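Local coordinates for protein angiotensin-converting enzyme (Anopheles gambiae, PDB 6S1Y) that probably cleaves dipeptides from the carboxyl ends of peptides, as a mosquito zinc metallopeptidase of the angiotensin-converting enzyme family, at residues L83-K88 and S551-D556; A100-E105 and V175-Q180; W159-G164 and V473-Q478; R230-D235 and A261-P266. All coordinates share one frame; numbering follows the deposited sequence.

From the N terminus, the chain enters contact 1 on helix 81-90 and meets its partner only at 551-556, near the start of helix 554-562. The other three contacts lie inside this long loop. Contact 2 opens next, on helix 100-119, and closes on helix 168-184. Contact 3 opens before that closure, at the end of helix 149-163, and closes on the short strand 475-476, so contacts 2 and 3 cross. Contact 4 is nested inside contact 3. It joins the end of helix 203-233 to the loop before helix 276-281. Contacts 1 and 4 lie on opposite sides of the chain's centre, about 50 Å apart between centres.

Contact 1: L83-K88 and S551-D556; sequences LKRRIK and SKPWPD
R85, on helix 81-90, faces the loop that leads into helix 554-562, with R85 CA 7.6 Å from S551 CA. R85 is the one residue of 83-88 that touches the loop. Its CG is anti to the backbone N (chi1 -162°) and the chain runs extended to NE. This shape lays the guanidinium on the loop backbone. One face of that group lies over the K552-P553 peptide, with K552 C 3.5 Å above the plane and offset toward the rim. R85 NH1 meets the P553 ring at CD, 3.9 Å away. S551 O is 3.1 Å from R85 NE, but the angle is too poor for a hydrogen bond. Both NE and NH2 hydrogen-bond just outside the segments, NH2 to S550 O. Helix 554-562 then starts with P553 at its N-cap position. The contact is therefore one cation laid on a peptide backbone at the protein surface. The nearby carbonyl oxygens probably favour the arginine's charge, while the close ammonium of K89 should work against it.

Contact 2: A100-E105 and V175-Q180; sequences ADQFKE and VELNRQ
Two flat groups, the amide of Q102 and the carboxylate of E105, meet the branched end of L177. L177 CD2 approaches the nitrogen end of the amide obliquely, neither over the face nor at the edge, 3.3 Å from Q102 NE2. L177 CD1 sits above the carboxylate plane but displaced outside the group on its OE1 side, 3.6 Å from E105 OE1. One leucine thus divides its two methyls between two polar side chains a helical turn apart. The aliphatic stems share the work. Q102 CB is 4.0 Å from L177 CD2, and E105 CB is 3.9 Å from L177 CD1. E105 has CG anti to its backbone N (chi1 -163°) and an extended chain, which carries the carboxylate across the leucine at about a right angle. The stem of Q102 is also extended beyond CG. Q180 adds only a marginal touch, CG to Q102 NE2. The other carboxylate oxygen, E105 OE2, has a long, weak ion pair with K173. L177 is buried, while E105 is exposed, so the leucine's methyls are covered by side chains that reach the surface. The helix segments run at 136° to each other, their axes 10.2 Å apart. Behind helix 100-119, F103 packs on helix 46-70. Behind helix 168-184, V175 and N178 touch helix 431-447.

Contact 3: W159-G164 and V473-Q478; sequences WYNATG and VVRTEQ
R475 and N161 join a helix end to a short strand in this mainly helical peptidase. Helix 149-163 ends beside strand 475-476, which pairs in parallel with strand 602-603. The tight side is the buried guanidinium of R475. Its chain is bent at chi2 and chi3, which brings the guanidinium beside the helix end. There it grips N161 end-on, with two nitrogens on one oxygen. The bond from R475 NH1 to N161 OD1 is 3.1 Å long and lies in the carbonyl plane. The one from R475 NH2 to N161 OD1 is 3.2 Å, with the donor tilted 25° from that plane. N161 OD1 sits at the edge of the guanidinium, close to its plane, and the amide and guanidinium planes are 38° apart. R475 NH2 also forms a salt bridge with D481, its stronger partner. Y160 closes this side with its CB, 3.8 Å from R475 NH2, while its ring leads away, stacks with W156 and sends OH to L252 O. That side chain is about 12 Å from the bound gamma-glutamyl-glutamate. The loose side is the outer one, where N161 and Q478 are exposed. Here the chain folds on itself in an ST turn: T476 OG1 accepts the backbone N-H of Q478 at 3.1 Å.

Contact 4: R230-D235 and A261-P266; sequences RQKYGD and ADFTTP
D235 OD2 is gripped by two nitrogens of R230, just past the helix end that holds K232 and Y233 against F263. R230 binds it side-on, and the R230 NE to D235 OD2 distance is 2.9 Å. R230 NH2 makes the second bond at 3.0 Å. The two donors reach the oxygen on its anti side, from opposite faces of the carboxylate plane. This salt bridge spans the end of helix 203-233, where G234 turns the chain out of helical geometry with a positive phi (105°). On the other segment, F263 is the second residue of a type I beta turn from D262 to T265. Its ring lies between two side chains of the helix end. CG of F263 is anti to the backbone N (chi1 -168°), which places the ring between them. K232 is bent at chi2 and chi3, and its stem slides past the ring in the opposite direction, with K232 CG 3.6 Å from F263 CZ. The Y233 ring meets F263 obliquely, neither stacked nor edge-to-face: the centroids are 5.6 Å apart and the planes at 52°. Y233 CE2 is 3.8 Å from F263 CE2. R147 adds a cation-pi contact to the F263 ring and also touches Y233.

Contact 1: L83-K88 and S551-D556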
loop_
_atom_site.group_PDB
_atom_site.type_symbol
_atom_site.label_atom_id
_atom_site.label_comp_id
_atom_site.label_asym_id
_atom_site.label_seq_id
_atom_site.Cartn_x
_atom_site.Cartn_y
_atom_site.Cartn_z
ATOM N N LEU A 83 -24.081 -15.398 -12.595
ATOM C CA LEU A 83 -24.293 -14.752 -13.882
ATOM C C LEU A 83 -24.689 -13.290 -13.712
ATOM O O LEU A 83 -24.182 -12.419 -14.427
ATOM C CB LEU A 83 -25.366 -15.485 -14.683
ATOM C CG LEU A 83 -25.367 -15.103 -16.166
ATOM C CD1 LEU A 83 -24.244 -15.850 -16.874
ATOM C CD2 LEU A 83 -26.700 -15.371 -16.833
ATOM N N LYS A 84 -25.620 -13.011 -12.792
ATOM C CA LYS A 84 -25.953 -11.628 -12.483
ATOM C C LYS A 84 -24.698 -10.833 -12.160
ATOM O O LYS A 84 -24.583 -9.653 -12.510
ATOM C CB LYS A 84 -26.920 -11.559 -11.298
ATOM C CG LYS A 84 -28.310 -12.121 -11.538
ATOM C CD LYS A 84 -29.235 -11.761 -10.371
ATOM C CE LYS A 84 -30.426 -12.704 -10.267
ATOM N NZ LYS A 84 -31.499 -12.189 -9.365
ATOM N N ARG A 85 -23.744 -11.471 -11.481
ATOM C CA ARG A 85 -22.550 -10.772 -11.022
ATOM C C ARG A 85 -21.595 -10.500 -12.172
ATOM O O ARG A 85 -20.922 -9.465 -12.195
ATOM C CB ARG A 85 -21.868 -11.600 -9.938
ATOM C CG ARG A 85 -20.890 -10.849 -9.075
ATOM C CD ARG A 85 -20.304 -11.774 -8.006
ATOM N NE ARG A 85 -19.136 -11.184 -7.372
ATOM C CZ ARG A 85 -19.183 -10.256 -6.421
ATOM N NH1 ARG A 85 -20.349 -9.809 -5.990
ATOM N NH2 ARG A 85 -18.055 -9.774 -5.912
ATOM N N ARG A 86 -21.512 -11.421 -13.133
ATOM C CA ARG A 86 -20.658 -11.201 -14.293
ATOM C C ARG A 86 -21.160 -10.039 -15.128
ATOM O O ARG A 86 -20.352 -9.291 -15.690
ATOM C CB ARG A 86 -20.590 -12.472 -15.134
ATOM C CG ARG A 86 -19.727 -13.572 -14.528
ATOM C CD ARG A 86 -20.093 -14.957 -15.076
ATOM N NE ARG A 86 -19.772 -15.105 -16.492
ATOM C CZ ARG A 86 -20.230 -16.083 -17.270
ATOM N NH1 ARG A 86 -21.041 -17.011 -16.774
ATOM N NH2 ARG A 86 -19.882 -16.131 -18.550
ATOM N N ILE A 87 -22.476 -9.861 -15.203
ATOM C CA ILE A 87 -23.038 -8.789 -16.014
ATOM C C ILE A 87 -22.854 -7.441 -15.329
ATOM O O ILE A 87 -22.601 -6.428 -15.991
ATOM C CB ILE A 87 -24.524 -9.068 -16.308
ATOM C CG1 ILE A 87 -24.666 -10.247 -17.274
ATOM C CG2 ILE A 87 -25.198 -7.824 -16.883
ATOM C CD1 ILE A 87 -25.884 -11.096 -17.005
ATOM N N LYS A 88 -22.996 -7.398 -13.999
ATOM C CA LYS A 88 -22.830 -6.140 -13.275
ATOM C C LYS A 88 -21.391 -5.638 -13.350
ATOM O O LYS A 88 -21.157 -4.446 -13.581
ATOM C CB LYS A 88 -23.257 -6.322 -11.817
ATOM C CG LYS A 88 -23.183 -5.050 -10.963
ATOM C CD LYS A 88 -23.472 -5.335 -9.478
ATOM C CE LYS A 88 -22.279 -5.987 -8.769
ATOM N NZ LYS A 88 -22.672 -7.132 -7.887
ATOM N N SER A 551 -15.130 -13.360 -7.663
ATOM C CA SER A 551 -16.354 -14.038 -8.076
ATOM C C SER A 551 -17.388 -14.096 -6.969
ATOM O O SER A 551 -18.581 -14.216 -7.258
ATOM C CB SER A 551 -16.042 -15.453 -8.545
ATOM O OG SER A 551 -15.518 -16.236 -7.491
ATOM N N LYS A 552 -16.966 -13.987 -5.715
ATOM C CA LYS A 552 -17.913 -13.925 -4.609
ATOM C C LYS A 552 -17.767 -12.615 -3.831
ATOM O O LYS A 552 -16.695 -11.992 -3.829
ATOM C CB LYS A 552 -17.709 -15.113 -3.658
ATOM C CG LYS A 552 -17.806 -16.455 -4.359
ATOM C CD LYS A 552 -17.903 -17.606 -3.370
ATOM C CE LYS A 552 -18.480 -18.862 -4.032
ATOM N NZ LYS A 552 -18.269 -20.079 -3.184
ATOM N N PRO A 553 -18.841 -12.170 -3.179
ATOM C CA PRO A 553 -18.719 -11.070 -2.208
ATOM C C PRO A 553 -17.627 -11.371 -1.194
ATOM O O PRO A 553 -17.441 -12.520 -0.779
ATOM C CB PRO A 553 -20.099 -11.030 -1.541
ATOM C CG PRO A 553 -21.023 -11.632 -2.553
ATOM C CD PRO A 553 -20.225 -12.667 -3.287
ATOM N N TRP A 554 -16.920 -10.320 -0.770
ATOM C CA TRP A 554 -15.666 -10.551 -0.069
ATOM C C TRP A 554 -15.869 -11.194 1.299
ATOM O O TRP A 554 -14.967 -11.893 1.775
ATOM C CB TRP A 554 -14.863 -9.245 0.033
ATOM C CG TRP A 554 -15.422 -8.192 0.901
ATOM C CD1 TRP A 554 -16.077 -7.051 0.507
ATOM C CD2 TRP A 554 -15.348 -8.139 2.330
ATOM N NE1 TRP A 554 -16.442 -6.312 1.606
ATOM C CE2 TRP A 554 -15.990 -6.949 2.736
ATOM C CE3 TRP A 554 -14.796 -8.983 3.306
ATOM C CZ2 TRP A 554 -16.105 -6.588 4.078
ATOM C CZ3 TRP A 554 -14.914 -8.627 4.628
ATOM C CH2 TRP A 554 -15.569 -7.436 5.008
ATOM N N PRO A 555 -17.019 -11.032 1.955
ATOM C CA PRO A 555 -17.205 -11.771 3.218
ATOM C C PRO A 555 -17.099 -13.273 3.025
ATOM O O PRO A 555 -16.503 -13.959 3.861
ATOM C CB PRO A 555 -18.598 -11.332 3.690
ATOM C CG PRO A 555 -18.813 -10.018 3.048
ATOM C CD PRO A 555 -18.146 -10.116 1.698
ATOM N N ASP A 556 -17.621 -13.799 1.912
ATOM C CA ASP A 556 -17.508 -15.235 1.658
ATOM C C ASP A 556 -16.065 -15.630 1.393
ATOM O O ASP A 556 -15.606 -16.677 1.858
ATOM C CB ASP A 556 -18.403 -15.638 0.481
ATOM C CG ASP A 556 -19.871 -15.310 0.724
ATOM O OD1 ASP A 556 -20.412 -15.667 1.799
ATOM O OD2 ASP A 556 -20.481 -14.672 -0.157
#

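Contact 2: A100-E105 and V175-Q180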
loop_
_atom_site.group_PDB
_atom_site.type_symbol
_atom_site.label_atom_id
_atom_site.label_comp_id
_atom_site.label_asym_id
_atom_site.label_seq_id
_atom_site.Cartn_x
_atom_site.Cartn_y
_atom_site.Cartn_z
ATOM N N ALA A 100 -15.063 10.697 -24.879
ATOM C CA ALA A 100 -13.658 10.368 -25.070
ATOM C C ALA A 100 -12.754 11.577 -24.880
ATOM O O ALA A 100 -11.625 11.425 -24.407
ATOM C CB ALA A 100 -13.441 9.761 -26.457
ATOM N N ASP A 101 -13.209 12.775 -25.248
ATOM C CA ASP A 101 -12.354 13.944 -25.070
ATOM C C ASP A 101 -12.055 14.166 -23.593
ATOM O O ASP A 101 -10.907 14.421 -23.213
ATOM C CB ASP A 101 -12.999 15.190 -25.679
ATOM C CG ASP A 101 -14.375 15.441 -25.130
ATOM O OD1 ASP A 101 -15.090 14.440 -24.911
ATOM O OD2 ASP A 101 -14.734 16.619 -24.903
ATOM N N GLN A 102 -13.083 14.061 -22.743
ATOM C CA GLN A 102 -12.897 14.260 -21.309
ATOM C C GLN A 102 -12.145 13.090 -20.682
ATOM O O GLN A 102 -11.393 13.283 -19.720
ATOM C CB GLN A 102 -14.252 14.459 -20.625
ATOM C CG GLN A 102 -14.940 15.801 -20.916
ATOM C CD GLN A 102 -16.232 15.975 -20.100
ATOM O OE1 GLN A 102 -17.239 15.325 -20.371
ATOM N NE2 GLN A 102 -16.190 16.839 -19.084
ATOM N N PHE A 103 -12.338 11.878 -21.206
ATOM C CA PHE A 103 -11.550 10.730 -20.764
ATOM C C PHE A 103 -10.059 10.986 -20.963
ATOM O O PHE A 103 -9.260 10.861 -20.028
ATOM C CB PHE A 103 -12.004 9.484 -21.525
ATOM C CG PHE A 103 -11.267 8.219 -21.150
ATOM C CD1 PHE A 103 -11.736 7.403 -20.141
ATOM C CD2 PHE A 103 -10.124 7.839 -21.834
ATOM C CE1 PHE A 103 -11.074 6.241 -19.792
ATOM C CE2 PHE A 103 -9.450 6.657 -21.498
ATOM C CZ PHE A 103 -9.928 5.858 -20.475
ATOM N N LYS A 104 -9.661 11.369 -22.171
ATOM C CA LYS A 104 -8.243 11.594 -22.409
ATOM C C LYS A 104 -7.745 12.815 -21.652
ATOM O O LYS A 104 -6.551 12.905 -21.333
ATOM C CB LYS A 104 -7.974 11.730 -23.907
ATOM C CG LYS A 104 -8.470 10.537 -24.708
ATOM C CD LYS A 104 -7.868 10.522 -26.110
ATOM C CE LYS A 104 -8.906 10.199 -27.184
ATOM N NZ LYS A 104 -8.538 10.878 -28.462
ATOM N N GLU A 105 -8.629 13.763 -21.356
ATOM C CA GLU A 105 -8.208 14.921 -20.575
ATOM C C GLU A 105 -7.919 14.503 -19.134
ATOM O O GLU A 105 -6.960 14.976 -18.517
ATOM C CB GLU A 105 -9.281 16.008 -20.637
ATOM C CG GLU A 105 -8.799 17.386 -20.220
ATOM C CD GLU A 105 -9.897 18.445 -20.241
ATOM O OE1 GLU A 105 -11.106 18.096 -20.179
ATOM O OE2 GLU A 105 -9.536 19.637 -20.303
ATOM N N VAL A 175 -9.525 16.295 -10.233
ATOM C CA VAL A 175 -10.645 16.225 -9.305
ATOM C C VAL A 175 -11.956 16.485 -10.032
ATOM O O VAL A 175 -12.961 15.799 -9.788
ATOM C CB VAL A 175 -10.434 17.202 -8.143
ATOM C CG1 VAL A 175 -11.753 17.497 -7.460
ATOM C CG2 VAL A 175 -9.429 16.603 -7.170
ATOM N N GLU A 176 -11.967 17.476 -10.934
ATOM C CA GLU A 176 -13.219 17.881 -11.576
ATOM C C GLU A 176 -13.760 16.778 -12.472
ATOM O O GLU A 176 -14.963 16.504 -12.463
ATOM C CB GLU A 176 -13.022 19.173 -12.378
ATOM C CG GLU A 176 -13.137 20.415 -11.513
ATOM C CD GLU A 176 -12.317 21.605 -12.012
ATOM O OE1 GLU A 176 -12.292 22.636 -11.297
ATOM O OE2 GLU A 176 -11.705 21.514 -13.099
ATOM N N LEU A 177 -12.884 16.118 -13.237
ATOM C CA LEU A 177 -13.338 15.078 -14.148
ATOM C C LEU A 177 -13.532 13.744 -13.453
ATOM O O LEU A 177 -14.315 12.912 -13.928
ATOM C CB LEU A 177 -12.346 14.930 -15.297
ATOM C CG LEU A 177 -12.315 16.142 -16.235
ATOM C CD1 LEU A 177 -11.110 16.094 -17.151
ATOM C CD2 LEU A 177 -13.612 16.222 -17.044
ATOM N N ASN A 178 -12.811 13.500 -12.359
ATOM C CA ASN A 178 -13.124 12.345 -11.519
ATOM C C ASN A 178 -14.547 12.468 -11.004
ATOM O O ASN A 178 -15.273 11.473 -10.908
ATOM C CB ASN A 178 -12.122 12.233 -10.357
ATOM C CG ASN A 178 -12.581 11.235 -9.265
ATOM O OD1 ASN A 178 -13.521 11.499 -8.526
ATOM N ND2 ASN A 178 -11.907 10.095 -9.175
ATOM N N ARG A 179 -14.972 13.696 -10.700
ATOM C CA ARG A 179 -16.341 13.928 -10.262
ATOM C C ARG A 179 -17.332 13.704 -11.397
ATOM O O ARG A 179 -18.347 13.023 -11.216
ATOM C CB ARG A 179 -16.475 15.342 -9.708
ATOM C CG ARG A 179 -17.779 15.583 -9.009
ATOM C CD ARG A 179 -17.855 16.988 -8.455
ATOM N NE ARG A 179 -19.223 17.269 -8.041
ATOM C CZ ARG A 179 -20.131 17.871 -8.808
ATOM N NH1 ARG A 179 -19.820 18.280 -10.038
ATOM N NH2 ARG A 179 -21.358 18.072 -8.339
ATOM N N GLN A 180 -17.053 14.267 -12.576
ATOM C CA GLN A 180 -17.942 14.058 -13.721
ATOM C C GLN A 180 -18.152 12.576 -13.993
ATOM O O GLN A 180 -19.255 12.152 -14.355
ATOM C CB GLN A 180 -17.381 14.747 -14.963
ATOM C CG GLN A 180 -17.587 16.242 -14.973
ATOM C CD GLN A 180 -19.064 16.598 -14.847
ATOM O OE1 GLN A 180 -19.452 17.355 -13.962
ATOM N NE2 GLN A 180 -19.894 16.023 -15.723
#

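Contact 3: W159-G164 and V473-Q478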
loop_
_atom_site.group_PDB
_atom_site.type_symbol
_atom_site.label_atom_id
_atom_site.label_comp_id
_atom_site.label_asym_id
_atom_site.label_seq_id
_atom_site.Cartn_x
_atom_site.Cartn_y
_atom_site.Cartn_z
ATOM N N TRP A 159 11.986 17.965 -1.863
ATOM C CA TRP A 159 11.074 16.972 -2.414
ATOM C C TRP A 159 9.670 17.542 -2.576
ATOM O O TRP A 159 9.066 17.442 -3.653
ATOM C CB TRP A 159 11.033 15.721 -1.527
ATOM C CG TRP A 159 9.988 14.757 -2.018
ATOM C CD1 TRP A 159 8.748 14.538 -1.489
ATOM C CD2 TRP A 159 10.077 13.916 -3.180
ATOM N NE1 TRP A 159 8.059 13.615 -2.244
ATOM C CE2 TRP A 159 8.860 13.210 -3.279
ATOM C CE3 TRP A 159 11.079 13.684 -4.137
ATOM C CZ2 TRP A 159 8.616 12.292 -4.293
ATOM C CZ3 TRP A 159 10.835 12.781 -5.141
ATOM C CH2 TRP A 159 9.608 12.101 -5.222
ATOM N N TYR A 160 9.122 18.118 -1.502
ATOM C CA TYR A 160 7.744 18.593 -1.506
ATOM C C TYR A 160 7.577 19.804 -2.421
ATOM O O TYR A 160 6.546 19.944 -3.081
ATOM C CB TYR A 160 7.306 18.925 -0.067
ATOM C CG TYR A 160 6.856 17.732 0.753
ATOM C CD1 TYR A 160 7.795 16.857 1.354
ATOM C CD2 TYR A 160 5.510 17.432 0.889
ATOM C CE1 TYR A 160 7.380 15.719 2.072
ATOM C CE2 TYR A 160 5.085 16.298 1.610
ATOM C CZ TYR A 160 6.015 15.468 2.208
ATOM O OH TYR A 160 5.562 14.399 2.922
ATOM N N ASN A 161 8.570 20.695 -2.475
ATOM C CA ASN A 161 8.452 21.843 -3.374
ATOM C C ASN A 161 8.422 21.394 -4.840
ATOM O O ASN A 161 7.800 22.048 -5.673
ATOM C CB ASN A 161 9.590 22.852 -3.135
ATOM C CG ASN A 161 9.298 23.823 -1.961
ATOM O OD1 ASN A 161 8.627 23.456 -0.973
ATOM N ND2 ASN A 161 9.802 25.060 -2.059
ATOM N N ALA A 162 9.044 20.264 -5.164
ATOM C CA ALA A 162 9.138 19.804 -6.539
ATOM C C ALA A 162 7.985 18.898 -6.966
ATOM O O ALA A 162 7.629 18.896 -8.158
ATOM C CB ALA A 162 10.464 19.056 -6.744
ATOM N N THR A 163 7.387 18.130 -6.052
ATOM C CA THR A 163 6.382 17.155 -6.444
ATOM C C THR A 163 4.977 17.548 -6.016
ATOM O O THR A 163 4.026 16.838 -6.367
ATOM C CB THR A 163 6.713 15.749 -5.889
ATOM O OG1 THR A 163 6.747 15.751 -4.448
ATOM C CG2 THR A 163 8.045 15.278 -6.429
ATOM N N GLY A 164 4.800 18.667 -5.317
ATOM C CA GLY A 164 3.521 19.099 -4.788
ATOM C C GLY A 164 2.998 20.282 -5.586
ATOM O O GLY A 164 2.200 20.099 -6.540
ATOM N N VAL A 473 9.082 22.720 8.419
ATOM C CA VAL A 473 9.071 24.158 8.192
ATOM C C VAL A 473 7.613 24.569 8.048
ATOM O O VAL A 473 6.733 23.740 7.804
ATOM C CB VAL A 473 9.847 24.575 6.930
ATOM C CG1 VAL A 473 11.333 24.226 7.046
ATOM C CG2 VAL A 473 9.210 23.919 5.706
ATOM N N VAL A 474 7.369 25.872 8.139
ATOM C CA VAL A 474 6.026 26.389 7.941
ATOM C C VAL A 474 5.627 26.232 6.483
ATOM O O VAL A 474 6.394 26.585 5.583
ATOM C CB VAL A 474 5.960 27.858 8.387
ATOM C CG1 VAL A 474 4.614 28.470 8.044
ATOM C CG2 VAL A 474 6.238 27.958 9.885
ATOM N N ARG A 475 4.436 25.682 6.247
ATOM C CA ARG A 475 3.824 25.612 4.923
ATOM C C ARG A 475 2.662 26.605 4.835
ATOM O O ARG A 475 2.134 27.064 5.855
ATOM C CB ARG A 475 3.321 24.188 4.605
ATOM C CG ARG A 475 4.353 23.056 4.843
ATOM C CD ARG A 475 5.588 23.163 3.962
ATOM N NE ARG A 475 5.354 22.692 2.605
ATOM C CZ ARG A 475 6.167 22.924 1.587
ATOM N NH1 ARG A 475 7.254 23.666 1.774
ATOM N NH2 ARG A 475 5.888 22.437 0.380
ATOM N N THR A 476 2.244 26.910 3.603
ATOM C CA THR A 476 1.143 27.836 3.353
ATOM C C THR A 476 0.246 27.265 2.260
ATOM O O THR A 476 0.533 26.202 1.685
ATOM C CB THR A 476 1.651 29.228 2.934
ATOM O OG1 THR A 476 2.227 29.150 1.621
ATOM C CG2 THR A 476 2.689 29.753 3.934
ATOM N N GLU A 477 -0.836 27.989 1.938
ATOM C CA GLU A 477 -1.672 27.583 0.817
ATOM C C GLU A 477 -0.992 27.806 -0.529
ATOM O O GLU A 477 -1.486 27.300 -1.536
ATOM C CB GLU A 477 -3.000 28.307 0.842
ATOM C CG GLU A 477 -3.937 27.792 1.937
ATOM C CD GLU A 477 -4.302 26.327 1.743
ATOM O OE1 GLU A 477 -4.092 25.795 0.623
ATOM O OE2 GLU A 477 -4.782 25.703 2.702
ATOM N N GLN A 478 0.133 28.517 -0.577
ATOM C CA GLN A 478 0.901 28.566 -1.817
ATOM C C GLN A 478 1.625 27.249 -2.072
ATOM O O GLN A 478 1.939 26.938 -3.223
ATOM C CB GLN A 478 1.912 29.709 -1.780
ATOM C CG GLN A 478 1.269 31.091 -1.761
ATOM C CD GLN A 478 2.167 32.130 -1.117
ATOM O OE1 GLN A 478 1.740 32.866 -0.220
ATOM N NE2 GLN A 478 3.428 32.188 -1.565
#

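Contact 4: R230-D235 and A261-P266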
loop_
_atom_site.group_PDB
_atom_site.type_symbol
_atom_site.label_atom_id
_atom_site.label_comp_id
_atom_site.label_asym_id
_atom_site.label_seq_id
_atom_site.Cartn_x
_atom_site.Cartn_y
_atom_site.Cartn_z
ATOM N N ARG A 230 13.609 13.146 21.216
ATOM C CA ARG A 230 14.007 14.336 21.954
ATOM C C ARG A 230 15.279 14.100 22.761
ATOM O O ARG A 230 16.099 15.010 22.884
ATOM C CB ARG A 230 12.864 14.789 22.881
ATOM C CG ARG A 230 13.207 15.963 23.722
ATOM C CD ARG A 230 11.952 16.550 24.401
ATOM N NE ARG A 230 12.290 17.629 25.328
ATOM C CZ ARG A 230 12.742 17.417 26.566
ATOM N NH1 ARG A 230 12.902 16.179 27.024
ATOM N NH2 ARG A 230 13.040 18.439 27.355
ATOM N N GLN A 231 15.446 12.918 23.367
ATOM C CA GLN A 231 16.698 12.626 24.066
ATOM C C GLN A 231 17.875 12.610 23.089
ATOM O O GLN A 231 18.964 13.086 23.417
ATOM C CB GLN A 231 16.605 11.292 24.805
ATOM C CG GLN A 231 15.622 11.271 25.976
ATOM C CD GLN A 231 16.036 12.187 27.109
ATOM O OE1 GLN A 231 17.143 12.101 27.611
ATOM N NE2 GLN A 231 15.124 13.056 27.538
ATOM N N LYS A 232 17.665 12.095 21.875
ATOM C CA LYS A 232 18.737 11.997 20.884
ATOM C C LYS A 232 19.035 13.342 20.224
ATOM O O LYS A 232 20.202 13.708 20.065
ATOM C CB LYS A 232 18.374 10.949 19.817
ATOM C CG LYS A 232 19.178 9.630 19.893
ATOM C CD LYS A 232 19.092 8.942 21.260
ATOM C CE LYS A 232 17.735 8.239 21.482
ATOM N NZ LYS A 232 17.387 8.069 22.929
ATOM N N TYR A 233 18.009 14.110 19.856
ATOM C CA TYR A 233 18.212 15.318 19.072
ATOM C C TYR A 233 18.088 16.609 19.871
ATOM O O TYR A 233 18.554 17.643 19.399
ATOM C CB TYR A 233 17.198 15.389 17.922
ATOM C CG TYR A 233 17.450 14.469 16.744
ATOM C CD1 TYR A 233 18.636 14.528 16.000
ATOM C CD2 TYR A 233 16.485 13.584 16.347
ATOM C CE1 TYR A 233 18.837 13.699 14.921
ATOM C CE2 TYR A 233 16.669 12.767 15.256
ATOM C CZ TYR A 233 17.835 12.827 14.545
ATOM O OH TYR A 233 17.963 12.001 13.460
ATOM N N GLY A 234 17.447 16.598 21.036
ATOM C CA GLY A 234 17.373 17.775 21.876
ATOM C C GLY A 234 16.006 18.441 21.839
ATOM O O GLY A 234 15.211 18.268 20.914
ATOM N N ASP A 235 15.750 19.262 22.857
ATOM C CA ASP A 235 14.417 19.855 23.039
ATOM C C ASP A 235 14.110 20.963 22.034
ATOM O O ASP A 235 12.944 21.176 21.704
ATOM C CB ASP A 235 14.277 20.400 24.467
ATOM C CG ASP A 235 12.951 21.097 24.702
ATOM O OD1 ASP A 235 12.754 22.223 24.192
ATOM O OD2 ASP A 235 12.089 20.517 25.399
ATOM N N ALA A 261 13.910 2.503 13.975
ATOM C CA ALA A 261 13.623 1.542 15.039
ATOM C C ALA A 261 14.840 1.316 15.933
ATOM O O ALA A 261 14.743 1.389 17.161
ATOM C CB ALA A 261 13.141 0.215 14.459
ATOM N N ASP A 262 16.005 1.032 15.338
ATOM C CA ASP A 262 17.182 0.771 16.157
ATOM C C ASP A 262 17.641 2.033 16.868
ATOM O O ASP A 262 18.018 1.981 18.039
ATOM C CB ASP A 262 18.326 0.203 15.308
ATOM C CG ASP A 262 18.063 -1.226 14.856
ATOM O OD1 ASP A 262 17.052 -1.830 15.300
ATOM O OD2 ASP A 262 18.855 -1.749 14.048
ATOM N N PHE A 263 17.646 3.160 16.158
ATOM C CA PHE A 263 17.980 4.470 16.721
ATOM C C PHE A 263 17.173 4.806 17.979
ATOM O O PHE A 263 17.664 5.527 18.848
ATOM C CB PHE A 263 17.712 5.506 15.616
ATOM C CG PHE A 263 18.248 6.866 15.885
ATOM C CD1 PHE A 263 19.607 7.066 16.067
ATOM C CD2 PHE A 263 17.393 7.973 15.885
ATOM C CE1 PHE A 263 20.109 8.340 16.293
ATOM C CE2 PHE A 263 17.888 9.243 16.107
ATOM C CZ PHE A 263 19.244 9.431 16.317
ATOM N N THR A 264 15.937 4.307 18.100
ATOM C CA THR A 264 15.092 4.658 19.230
ATOM C C THR A 264 14.644 3.456 20.056
ATOM O O THR A 264 13.731 3.586 20.866
ATOM C CB THR A 264 13.862 5.430 18.749
ATOM O OG1 THR A 264 13.097 4.601 17.856
ATOM C CG2 THR A 264 14.268 6.707 18.036
ATOM N N THR A 265 15.316 2.312 19.929
ATOM C CA THR A 265 14.793 1.081 20.488
ATOM C C THR A 265 14.943 1.054 22.006
ATOM O O THR A 265 15.852 1.677 22.575
ATOM C CB THR A 265 15.497 -0.133 19.862
ATOM O OG1 THR A 265 14.748 -1.330 20.131
ATOM C CG2 THR A 265 16.926 -0.327 20.401
ATOM N N PRO A 266 14.076 0.323 22.694
ATOM C CA PRO A 266 14.165 0.285 24.166
ATOM C C PRO A 266 15.488 -0.234 24.705
ATOM O O PRO A 266 15.975 0.278 25.721
ATOM C CB PRO A 266 12.998 -0.628 24.549
ATOM C CG PRO A 266 11.986 -0.405 23.488
ATOM C CD PRO A 266 12.819 -0.266 22.202
#